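Long-range contacts in beta-gamma-crystallin (Geodia cydonium, PDB 4IAU), which is of unknown function but binds calcium and belongs to the beta/gamma-crystallin family, built from Greek key strand motifs: residues 77-88 against 94-102; 114-125 against 136-146. All blocks are in the same frame, centred on the assembly; numbering follows the deposited sequence. Where two conformers were deposited one is given.

Interactions 1 and 2 follow one another along the chain and meet in the four-stranded antiparallel sheet 98-101, 86-89, 115-118, 141-143. Residues 77-88 against 94-102 build one edge of it; residues 114-125 against 136-146 build the other edge and continue into the three-stranded sheet with strand 158-161. Their centres lie about 11 Å apart. They touch where the turn before strand 86-89 meets the end of strand 115-118: Ser-119 N stands 2.8 Å from Gly-85 O and Ser-119 OG 2.8 Å from Gln-83 N, both probable hydrogen bonds. Calcium belongs to interaction 2, through Ser-114; Gly-96 of interaction 1 lies about 8 Å from the ion, nearest atoms.

Interaction 1: 77-88 against 94-102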
loop_
_atom_site.group_PDB
_atom_site.type_symbol
_atom_site.label_atom_id
_atom_site.label_comp_id
_atom_site.label_asym_id
_atom_site.label_seq_id
_atom_site.Cartn_x
_atom_site.Cartn_y
_atom_site.Cartn_z
ATOM N N ARG A 77 -6.539 -3.994 -1.780
ATOM C CA ARG A 77 -6.128 -3.337 -3.014
ATOM C C ARG A 77 -4.752 -3.805 -3.431
ATOM O O ARG A 77 -3.923 -4.179 -2.590
ATOM C CB ARG A 77 -6.143 -1.795 -2.875
ATOM C CG ARG A 77 -5.267 -1.295 -1.716
ATOM C CD ARG A 77 -5.327 0.228 -1.650
ATOM N NE ARG A 77 -4.751 0.708 -0.411
ATOM C CZ ARG A 77 -4.856 1.974 0.011
ATOM N NH1 ARG A 77 -5.452 2.884 -0.766
ATOM N NH2 ARG A 77 -4.381 2.337 1.179
ATOM N N PRO A 78 -4.451 -3.742 -4.724
ATOM C CA PRO A 78 -3.121 -4.059 -5.205
ATOM C C PRO A 78 -2.181 -2.882 -4.966
ATOM O O PRO A 78 -2.569 -1.732 -4.836
ATOM C CB PRO A 78 -3.351 -4.310 -6.706
ATOM C CG PRO A 78 -4.500 -3.361 -7.053
ATOM C CD PRO A 78 -5.377 -3.385 -5.847
ATOM N N VAL A 79 -0.883 -3.209 -4.965
ATOM C CA VAL A 79 0.153 -2.216 -4.928
ATOM C C VAL A 79 0.581 -2.002 -6.379
ATOM O O VAL A 79 1.337 -2.781 -6.962
ATOM C CB VAL A 79 1.328 -2.629 -4.041
ATOM C CG1 VAL A 79 2.386 -1.528 -3.990
ATOM C CG2 VAL A 79 0.846 -2.979 -2.613
ATOM N N LYS A 80 0.067 -0.961 -7.026
ATOM C CA LYS A 80 0.144 -0.883 -8.473
ATOM C C LYS A 80 1.523 -0.445 -8.974
ATOM O O LYS A 80 1.807 -0.557 -10.173
ATOM C CB LYS A 80 -0.947 0.047 -9.062
ATOM C CG LYS A 80 -2.349 -0.470 -8.745
ATOM C CD LYS A 80 -3.401 0.225 -9.615
ATOM C CE LYS A 80 -3.482 1.708 -9.342
ATOM N NZ LYS A 80 -3.593 2.119 -7.920
ATOM N N THR A 81 2.406 -0.039 -8.081
ATOM C CA THR A 81 3.792 0.235 -8.439
ATOM C C THR A 81 4.705 -0.931 -8.178
ATOM O O THR A 81 5.936 -0.739 -8.308
ATOM C CB THR A 81 4.285 1.534 -7.761
ATOM O OG1 THR A 81 4.332 1.270 -6.407
ATOM C CG2 THR A 81 3.472 2.737 -8.189
ATOM N N PHE A 82 4.180 -2.102 -7.887
ATOM C CA PHE A 82 5.004 -3.313 -7.857
ATOM C C PHE A 82 5.776 -3.376 -9.179
ATOM O O PHE A 82 5.154 -3.282 -10.262
ATOM C CB PHE A 82 4.062 -4.470 -7.683
ATOM C CG PHE A 82 4.734 -5.829 -7.770
ATOM C CD1 PHE A 82 5.753 -6.185 -6.941
ATOM C CD2 PHE A 82 4.358 -6.742 -8.701
ATOM C CE1 PHE A 82 6.379 -7.433 -7.010
ATOM C CE2 PHE A 82 4.898 -8.030 -8.788
ATOM C CZ PHE A 82 5.883 -8.359 -7.889
ATOM N N GLN A 83 7.084 -3.516 -9.109
ATOM C CA GLN A 83 7.952 -3.611 -10.287
ATOM C C GLN A 83 8.001 -2.349 -11.140
ATOM O O GLN A 83 8.425 -2.443 -12.324
ATOM C CB GLN A 83 7.535 -4.791 -11.165
ATOM C CG GLN A 83 7.603 -6.139 -10.467
ATOM C CD GLN A 83 7.159 -7.280 -11.360
ATOM O OE1 GLN A 83 6.429 -7.075 -12.329
ATOM N NE2 GLN A 83 7.593 -8.486 -11.041
ATOM N N VAL A 84 7.601 -1.237 -10.572
ATOM C CA VAL A 84 7.557 0.011 -11.321
ATOM C C VAL A 84 8.128 1.142 -10.525
ATOM O O VAL A 84 8.874 1.938 -11.102
ATOM C CB VAL A 84 6.108 0.342 -11.722
ATOM C CG1 VAL A 84 6.111 1.698 -12.444
ATOM C CG2 VAL A 84 5.462 -0.730 -12.587
ATOM N N GLY A 85 7.830 1.299 -9.255
ATOM C CA GLY A 85 8.225 2.510 -8.516
ATOM C C GLY A 85 7.829 2.421 -7.076
ATOM O O GLY A 85 8.180 1.427 -6.399
ATOM N N ALA A 86 7.117 3.412 -6.561
ATOM C CA ALA A 86 6.786 3.513 -5.153
ATOM C C ALA A 86 5.319 3.940 -5.026
ATOM O O ALA A 86 4.794 4.648 -5.884
ATOM C CB ALA A 86 7.665 4.528 -4.445
ATOM N N THR A 87 4.687 3.543 -3.913
ATOM C CA THR A 87 3.347 4.029 -3.552
ATOM C C THR A 87 3.422 4.605 -2.136
ATOM O O THR A 87 4.034 4.012 -1.263
ATOM C CB THR A 87 2.274 2.931 -3.642
ATOM O OG1 THR A 87 2.175 2.485 -4.968
ATOM C CG2 THR A 87 0.896 3.410 -3.254
ATOM N N LEU A 88 2.799 5.785 -1.981
ATOM C CA LEU A 88 2.705 6.510 -0.733
ATOM C C LEU A 88 1.284 6.382 -0.160
ATOM O O LEU A 88 0.329 6.325 -0.943
ATOM C CB LEU A 88 3.033 7.976 -0.940
ATOM C CG LEU A 88 4.364 8.233 -1.649
ATOM C CD1 LEU A 88 4.549 9.749 -1.788
ATOM C CD2 LEU A 88 5.511 7.613 -0.904
ATOM N N PHE A 94 0.050 1.525 5.629
ATOM C CA PHE A 94 -0.445 1.512 4.262
ATOM C C PHE A 94 -1.917 1.805 4.195
ATOM O O PHE A 94 -2.613 1.379 3.238
ATOM C CB PHE A 94 -0.056 0.230 3.507
ATOM C CG PHE A 94 1.343 -0.161 3.855
ATOM C CD1 PHE A 94 2.414 0.706 3.569
ATOM C CD2 PHE A 94 1.636 -1.338 4.508
ATOM C CE1 PHE A 94 3.685 0.415 3.988
ATOM C CE2 PHE A 94 2.898 -1.632 4.915
ATOM C CZ PHE A 94 3.944 -0.742 4.652
ATOM N N GLY A 95 -2.458 2.563 5.154
ATOM C CA GLY A 95 -3.857 2.874 5.140
ATOM C C GLY A 95 -4.190 4.151 4.408
ATOM O O GLY A 95 -3.363 4.997 4.148
ATOM N N GLY A 96 -5.494 4.280 4.085
ATOM C CA GLY A 96 -6.034 5.534 3.561
ATOM C C GLY A 96 -5.652 5.808 2.133
ATOM O O GLY A 96 -5.247 4.938 1.357
ATOM N N LYS A 97 -5.789 7.078 1.751
ATOM C CA LYS A 97 -5.542 7.513 0.373
ATOM C C LYS A 97 -4.137 7.133 -0.032
ATOM O O LYS A 97 -3.172 7.374 0.694
ATOM C CB LYS A 97 -5.719 9.022 0.317
ATOM C CG LYS A 97 -5.648 9.598 -1.080
ATOM C CD LYS A 97 -6.081 11.018 -1.215
ATOM C CE LYS A 97 -7.565 11.286 -1.277
ATOM N NZ LYS A 97 -7.818 12.363 -2.292
ATOM N N GLU A 98 -4.003 6.580 -1.247
ATOM C CA GLU A 98 -2.716 6.231 -1.801
ATOM C C GLU A 98 -2.383 7.140 -3.001
ATOM O O GLU A 98 -3.251 7.762 -3.627
ATOM C CB GLU A 98 -2.665 4.759 -2.257
ATOM C CG GLU A 98 -3.499 4.455 -3.487
ATOM C CD GLU A 98 -3.472 3.029 -3.965
ATOM O OE1 GLU A 98 -2.511 2.282 -3.630
ATOM O OE2 GLU A 98 -4.423 2.619 -4.669
ATOM N N LEU A 99 -1.095 7.168 -3.311
ATOM C CA LEU A 99 -0.564 7.897 -4.449
ATOM C C LEU A 99 0.566 7.091 -5.048
ATOM O O LEU A 99 1.559 6.762 -4.379
ATOM C CB LEU A 99 -0.046 9.282 -4.039
ATOM C CG LEU A 99 0.611 10.077 -5.132
ATOM C CD1 LEU A 99 -0.377 10.476 -6.206
ATOM C CD2 LEU A 99 1.316 11.272 -4.511
ATOM N N ASP A 100 0.443 6.728 -6.331
ATOM C CA ASP A 100 1.450 6.003 -7.052
ATOM C C ASP A 100 2.489 6.950 -7.669
ATOM O O ASP A 100 2.146 7.959 -8.304
ATOM C CB ASP A 100 0.827 5.202 -8.187
ATOM C CG ASP A 100 -0.024 4.015 -7.706
ATOM O OD1 ASP A 100 0.283 3.466 -6.629
ATOM O OD2 ASP A 100 -0.938 3.629 -8.437
ATOM N N LEU A 101 3.768 6.593 -7.479
ATOM C CA LEU A 101 4.920 7.266 -8.031
ATOM C C LEU A 101 5.683 6.325 -8.932
ATOM O O LEU A 101 6.604 5.618 -8.504
ATOM C CB LEU A 101 5.894 7.809 -6.970
ATOM C CG LEU A 101 5.554 9.166 -6.362
ATOM C CD1 LEU A 101 4.245 9.201 -5.592
ATOM C CD2 LEU A 101 6.681 9.654 -5.494
ATOM N N PRO A 102 5.358 6.330 -10.243
ATOM C CA PRO A 102 6.248 5.626 -11.201
ATOM C C PRO A 102 7.575 6.358 -11.395
ATOM O O PRO A 102 8.530 5.736 -11.827
ATOM C CB PRO A 102 5.411 5.663 -12.488
ATOM C CG PRO A 102 4.496 6.819 -12.371
ATOM C CD PRO A 102 4.170 6.876 -10.933
HETATM O O HOH W 1 -6.770 3.055 -3.352
HETATM O O HOH W 2 -1.920 -0.060 -2.528
HETATM O O HOH W 3 -4.673 0.028 -5.509
HETATM O O HOH W 4 -1.361 1.352 -6.001
HETATM O O HOH W 5 -4.870 4.555 -6.761
HETATM O O HOH W 6 8.631 3.961 -13.921
#
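Arg-77 reaches Gly-96 end-on with two nitrogens on one oxygen: NH2 lies 2.7 Å from Gly-96 O, in the carbonyl plane on a lone pair, and NH1 lies 3.0 Å from it. NH2 also donates to Phe-94 O, so the loop carbonyls sit in the guanidinium plane and hold it from turning; Tyr-42 takes NE, and Tyr-47 adds a cation-pi contact. In the conformer given, Lys-80, its chain bent at chi3 and chi4 (-64° and -49°), places NZ between two carboxylates, 3.1 Å from Asp-100 OD2 on its syn side and 3.4 Å from Glu-98 OE2. Water 4 ties both acids to Lys-80. The other oxygen, Asp-100 OD1, accepts from Thr-87 OG1 at 2.7 Å, on the anti side. Thr-87 and Asp-100 are a non-hydrogen-bonded pair of the antiparallel hairpin 86-89/98-101, part of the beta/gamma-crystallin Greek key; the flanking pairs Ala-86 with Leu-101 and Leu-88 with Leu-99 carry its backbone bonds. Thr-81 CG2 packs 3.6 Å from Asp-100 CB. On the other face, Leu-88 CD1 meets Leu-101 CD1 at 3.9 Å. At the turn end Val-84 CG1 lies beside Pro-102 CB, both side chains pointing the same way.

Interaction 2: 114-125 against 136-146; sequences SSALISQGQWRL and TRRGPGVYVNA. With CA (calcium ion), chain B.
Ile-118 and Tyr-143 meet on one face of the antiparallel pair 115-118/141-143: CD1 of Ile-118 lies 3.8 Å from CE2 of Tyr-143, coming obliquely to the ring. The same methyl is 3.8 Å from Arg-138 CB, which reaches across from the second strand pair, 123-126/135-138. Tyr-143 OH donates to Gly-139 O at 2.7 Å, approaching from above the carbonyl plane although that oxygen lies in the plane of the ring. The phenol thus pins the loop that leads from strand 135-138 to strand 141-143. A phenylalanine here would probably keep the packing on Ile-118 but leave Gly-139 O without this donor and the loop less firmly tethered. On the opposite face of the sheet Leu-117 CD2 lies 3.9 Å from Val-142 CG1. Trp-123 directs NE1 to Gln-120 O, 3.0 Å away and in the indole plane; Arg-138 O approaches the edge of that ring.

Arg-124 NH1 stands 3.1 Å from Arg-137 NH1, over a face of the Arg-137 guanidinium, the two planes 82° apart. The Glu-162 carboxylate, salt-bridged to Arg-137 NH2, probably offsets these like charges; Ser-135 OG accepts from Arg-124 NE and steadies that guanidinium. Arg-138, bent at chi2 (-68°), turns its NH1 back to Arg-137 O, while Ala-148 accepts from its NE. At the far end a classic beta bulge sets both Ser-114 and Ser-115 opposite the single residue Tyr-89, and Ser-114 OG, also hydrogen-bonded to Asn-153 OD1, binds calcium at 2.4 Å, with Lys-90, Gly-112, Asp-154 and water 8 among its ligands. Two antiparallel ladders, one the hairpin 123-126/135-138 (hydrogen-bonded pairs Trp-123/Arg-138 and Leu-125/Thr-136), the other pairing 115-118 with 141-143 (Ala-116/Tyr-143 and Ile-118/Gly-141), with a serine ligand beside the sheet, fit the calcium-binding Greek key domain of beta/gamma-crystallins.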
loop_
_atom_site.group_PDB
_atom_site.type_symbol
_atom_site.label_atom_id
_atom_site.label_comp_id
_atom_site.label_asym_id
_atom_site.label_seq_id
_atom_site.Cartn_x
_atom_site.Cartn_y
_atom_site.Cartn_z
ATOM N N SER A 114 2.168 9.093 5.608
ATOM C CA SER A 114 2.599 8.373 6.779
ATOM C C SER A 114 3.195 6.980 6.556
ATOM O O SER A 114 3.693 6.414 7.519
ATOM C CB SER A 114 1.465 8.266 7.812
ATOM O OG SER A 114 0.995 9.555 8.184
ATOM N N SER A 115 3.184 6.435 5.350
ATOM C CA SER A 115 3.864 5.177 5.082
ATOM C C SER A 115 4.096 5.055 3.580
ATOM O O SER A 115 3.559 5.831 2.772
ATOM C CB SER A 115 3.112 3.959 5.637
ATOM O OG SER A 115 1.827 3.812 5.035
ATOM N N ALA A 116 4.923 4.059 3.191
ATOM C CA ALA A 116 5.257 3.892 1.786
ATOM C C ALA A 116 5.740 2.474 1.521
ATOM O O ALA A 116 6.365 1.856 2.378
ATOM C CB ALA A 116 6.350 4.839 1.321
ATOM N N LEU A 117 5.494 2.016 0.294
ATOM C CA LEU A 117 6.081 0.817 -0.243
ATOM C C LEU A 117 6.916 1.202 -1.453
ATOM O O LEU A 117 6.376 1.725 -2.417
ATOM C CB LEU A 117 5.015 -0.214 -0.654
ATOM C CG LEU A 117 4.231 -0.770 0.521
ATOM C CD1 LEU A 117 3.029 -1.589 0.025
ATOM C CD2 LEU A 117 5.114 -1.633 1.411
ATOM N N ILE A 118 8.230 0.927 -1.397
ATOM C CA ILE A 118 9.099 1.207 -2.532
ATOM C C ILE A 118 9.447 -0.133 -3.156
ATOM O O ILE A 118 10.152 -0.952 -2.549
ATOM C CB ILE A 118 10.359 1.999 -2.164
ATOM C CG1 ILE A 118 9.992 3.306 -1.459
ATOM C CG2 ILE A 118 11.163 2.248 -3.423
ATOM C CD1 ILE A 118 11.151 4.209 -1.096
ATOM N N SER A 119 8.964 -0.366 -4.375
ATOM C CA SER A 119 9.264 -1.608 -5.074
ATOM C C SER A 119 10.491 -1.485 -5.968
ATOM O O SER A 119 11.237 -2.451 -6.132
ATOM C CB SER A 119 8.069 -2.096 -5.897
ATOM O OG SER A 119 8.381 -3.304 -6.598
ATOM N N GLN A 120 10.707 -0.339 -6.584
ATOM C CA GLN A 120 11.778 -0.179 -7.542
ATOM C C GLN A 120 12.310 1.234 -7.430
ATOM O O GLN A 120 11.553 2.168 -7.209
ATOM C CB GLN A 120 11.266 -0.399 -8.972
ATOM C CG GLN A 120 12.315 -0.717 -9.993
ATOM C CD GLN A 120 11.682 -0.837 -11.371
ATOM O OE1 GLN A 120 11.566 -1.963 -11.937
ATOM N NE2 GLN A 120 11.032 0.085 -12.033
ATOM N N GLY A 121 13.626 1.370 -7.651
ATOM C CA GLY A 121 14.275 2.651 -7.729
ATOM C C GLY A 121 14.924 3.100 -6.420
ATOM O O GLY A 121 14.580 2.698 -5.348
ATOM N N GLN A 122 15.871 4.041 -6.624
ATOM C CA GLN A 122 16.455 4.788 -5.546
ATOM C C GLN A 122 15.854 6.196 -5.586
ATOM O O GLN A 122 15.754 6.777 -6.649
ATOM C CB GLN A 122 17.969 4.891 -5.653
ATOM C CG GLN A 122 18.632 3.519 -5.600
ATOM C CD GLN A 122 18.608 2.925 -4.207
ATOM O OE1 GLN A 122 18.691 3.590 -3.175
ATOM N NE2 GLN A 122 18.394 1.617 -4.183
ATOM N N TRP A 123 15.496 6.717 -4.401
ATOM C CA TRP A 123 14.732 7.962 -4.338
ATOM C C TRP A 123 15.324 8.876 -3.278
ATOM O O TRP A 123 15.854 8.413 -2.269
ATOM C CB TRP A 123 13.280 7.637 -3.968
ATOM C CG TRP A 123 12.566 6.702 -4.890
ATOM C CD1 TRP A 123 12.716 5.331 -4.965
ATOM C CD2 TRP A 123 11.608 7.063 -5.885
ATOM N NE1 TRP A 123 11.905 4.832 -5.941
ATOM C CE2 TRP A 123 11.192 5.866 -6.510
ATOM C CE3 TRP A 123 11.051 8.272 -6.282
ATOM C CZ2 TRP A 123 10.240 5.841 -7.517
ATOM C CZ3 TRP A 123 10.083 8.244 -7.275
ATOM C CH2 TRP A 123 9.678 7.035 -7.879
ATOM N N ARG A 124 15.136 10.165 -3.490
ATOM C CA ARG A 124 15.451 11.177 -2.479
ATOM C C ARG A 124 14.140 11.815 -2.044
ATOM O O ARG A 124 13.304 12.200 -2.844
ATOM C CB ARG A 124 16.389 12.269 -3.044
ATOM C CG ARG A 124 17.755 11.751 -3.355
ATOM C CD ARG A 124 18.776 12.862 -3.431
ATOM N NE ARG A 124 19.139 13.041 -1.994
ATOM C CZ ARG A 124 20.021 12.348 -1.280
ATOM N NH1 ARG A 124 20.762 11.354 -1.793
ATOM N NH2 ARG A 124 20.163 12.677 0.004
ATOM N N LEU A 125 13.970 11.882 -0.723
ATOM C CA LEU A 125 12.737 12.297 -0.082
ATOM C C LEU A 125 12.954 13.659 0.591
ATOM O O LEU A 125 13.888 13.804 1.395
ATOM C CB LEU A 125 12.323 11.292 0.987
ATOM C CG LEU A 125 11.687 9.999 0.414
ATOM C CD1 LEU A 125 12.634 9.151 -0.391
ATOM C CD2 LEU A 125 11.107 9.207 1.571
ATOM N N THR A 136 16.620 12.619 2.307
ATOM C CA THR A 136 17.064 11.313 2.665
ATOM C C THR A 136 16.918 10.379 1.464
ATOM O O THR A 136 16.015 10.527 0.678
ATOM C CB THR A 136 16.362 10.663 3.871
ATOM O OG1 THR A 136 14.936 10.706 3.647
ATOM C CG2 THR A 136 16.612 11.332 5.175
ATOM N N ARG A 137 17.801 9.392 1.344
ATOM C CA ARG A 137 17.750 8.415 0.290
ATOM C C ARG A 137 17.069 7.149 0.769
ATOM O O ARG A 137 17.387 6.633 1.833
ATOM C CB ARG A 137 19.134 8.049 -0.263
ATOM C CG ARG A 137 19.015 7.045 -1.405
ATOM C CD ARG A 137 20.253 6.391 -1.905
ATOM N NE ARG A 137 20.961 7.243 -2.801
ATOM C CZ ARG A 137 21.769 8.261 -2.513
ATOM N NH1 ARG A 137 21.929 8.539 -1.225
ATOM N NH2 ARG A 137 22.391 8.973 -3.459
ATOM N N ARG A 138 16.158 6.646 -0.042
ATOM C CA ARG A 138 15.529 5.345 0.214
ATOM C C ARG A 138 15.400 4.573 -1.084
ATOM O O ARG A 138 15.015 5.113 -2.129
ATOM C CB ARG A 138 14.171 5.479 0.891
ATOM C CG ARG A 138 14.184 5.999 2.311
ATOM C CD ARG A 138 14.819 5.011 3.286
ATOM N NE ARG A 138 14.765 5.452 4.667
ATOM C CZ ARG A 138 15.619 6.285 5.260
ATOM N NH1 ARG A 138 16.605 6.792 4.575
ATOM N NH2 ARG A 138 15.426 6.551 6.546
ATOM N N GLY A 139 15.688 3.276 -0.984
ATOM C CA GLY A 139 15.472 2.324 -2.063
ATOM C C GLY A 139 14.370 1.359 -1.699
ATOM O O GLY A 139 13.559 1.580 -0.785
ATOM N N PRO A 140 14.286 0.264 -2.430
ATOM C CA PRO A 140 13.217 -0.707 -2.215
ATOM C C PRO A 140 13.104 -1.133 -0.772
ATOM O O PRO A 140 14.100 -1.401 -0.090
ATOM C CB PRO A 140 13.612 -1.852 -3.144
ATOM C CG PRO A 140 14.327 -1.189 -4.277
ATOM C CD PRO A 140 15.121 -0.073 -3.604
ATOM N N GLY A 141 11.879 -1.227 -0.289
ATOM C CA GLY A 141 11.626 -1.608 1.067
ATOM C C GLY A 141 10.173 -1.352 1.455
ATOM O O GLY A 141 9.356 -0.809 0.713
ATOM N N VAL A 142 9.917 -1.768 2.691
ATOM C CA VAL A 142 8.593 -1.661 3.343
ATOM C C VAL A 142 8.731 -0.665 4.481
ATOM O O VAL A 142 9.537 -0.874 5.401
ATOM C CB VAL A 142 8.166 -3.041 3.847
ATOM C CG1 VAL A 142 6.884 -2.964 4.612
ATOM C CG2 VAL A 142 8.053 -4.015 2.678
ATOM N N TYR A 143 7.986 0.430 4.435
ATOM C CA TYR A 143 8.158 1.545 5.365
ATOM C C TYR A 143 6.808 1.837 6.037
ATOM O O TYR A 143 5.983 2.568 5.507
ATOM C CB TYR A 143 8.725 2.759 4.637
ATOM C CG TYR A 143 10.001 2.467 3.922
ATOM C CD1 TYR A 143 11.233 2.448 4.578
ATOM C CD2 TYR A 143 10.014 2.183 2.557
ATOM C CE1 TYR A 143 12.389 2.172 3.934
ATOM C CE2 TYR A 143 11.171 1.916 1.907
ATOM C CZ TYR A 143 12.366 1.894 2.566
ATOM O OH TYR A 143 13.568 1.640 1.935
ATOM N N VAL A 144 6.553 1.215 7.200
ATOM C CA VAL A 144 5.244 1.237 7.784
ATOM C C VAL A 144 4.890 2.550 8.490
ATOM O O VAL A 144 3.720 2.753 8.831
ATOM C CB VAL A 144 5.004 0.064 8.776
ATOM C CG1 VAL A 144 5.127 -1.272 8.101
ATOM C CG2 VAL A 144 5.914 0.185 9.989
ATOM N N ASN A 145 5.871 3.421 8.677
ATOM C CA ASN A 145 5.633 4.730 9.269
ATOM C C ASN A 145 6.619 5.712 8.633
ATOM O O ASN A 145 7.543 5.357 7.916
ATOM C CB ASN A 145 5.727 4.655 10.822
ATOM C CG ASN A 145 7.085 4.172 11.307
ATOM O OD1 ASN A 145 8.062 4.305 10.677
ATOM N ND2 ASN A 145 7.130 3.413 12.406
ATOM N N ALA A 146 6.409 7.000 8.916
ATOM C CA ALA A 146 7.201 8.044 8.288
ATOM C C ALA A 146 8.661 8.030 8.753
ATOM O O ALA A 146 9.599 8.297 7.985
ATOM C CB ALA A 146 6.594 9.413 8.560
HETATM CA CA CA B . -0.880 10.883 7.609
HETATM O O HOH W 7 14.299 13.925 4.267
HETATM O O HOH W 8 -2.668 12.396 7.432
#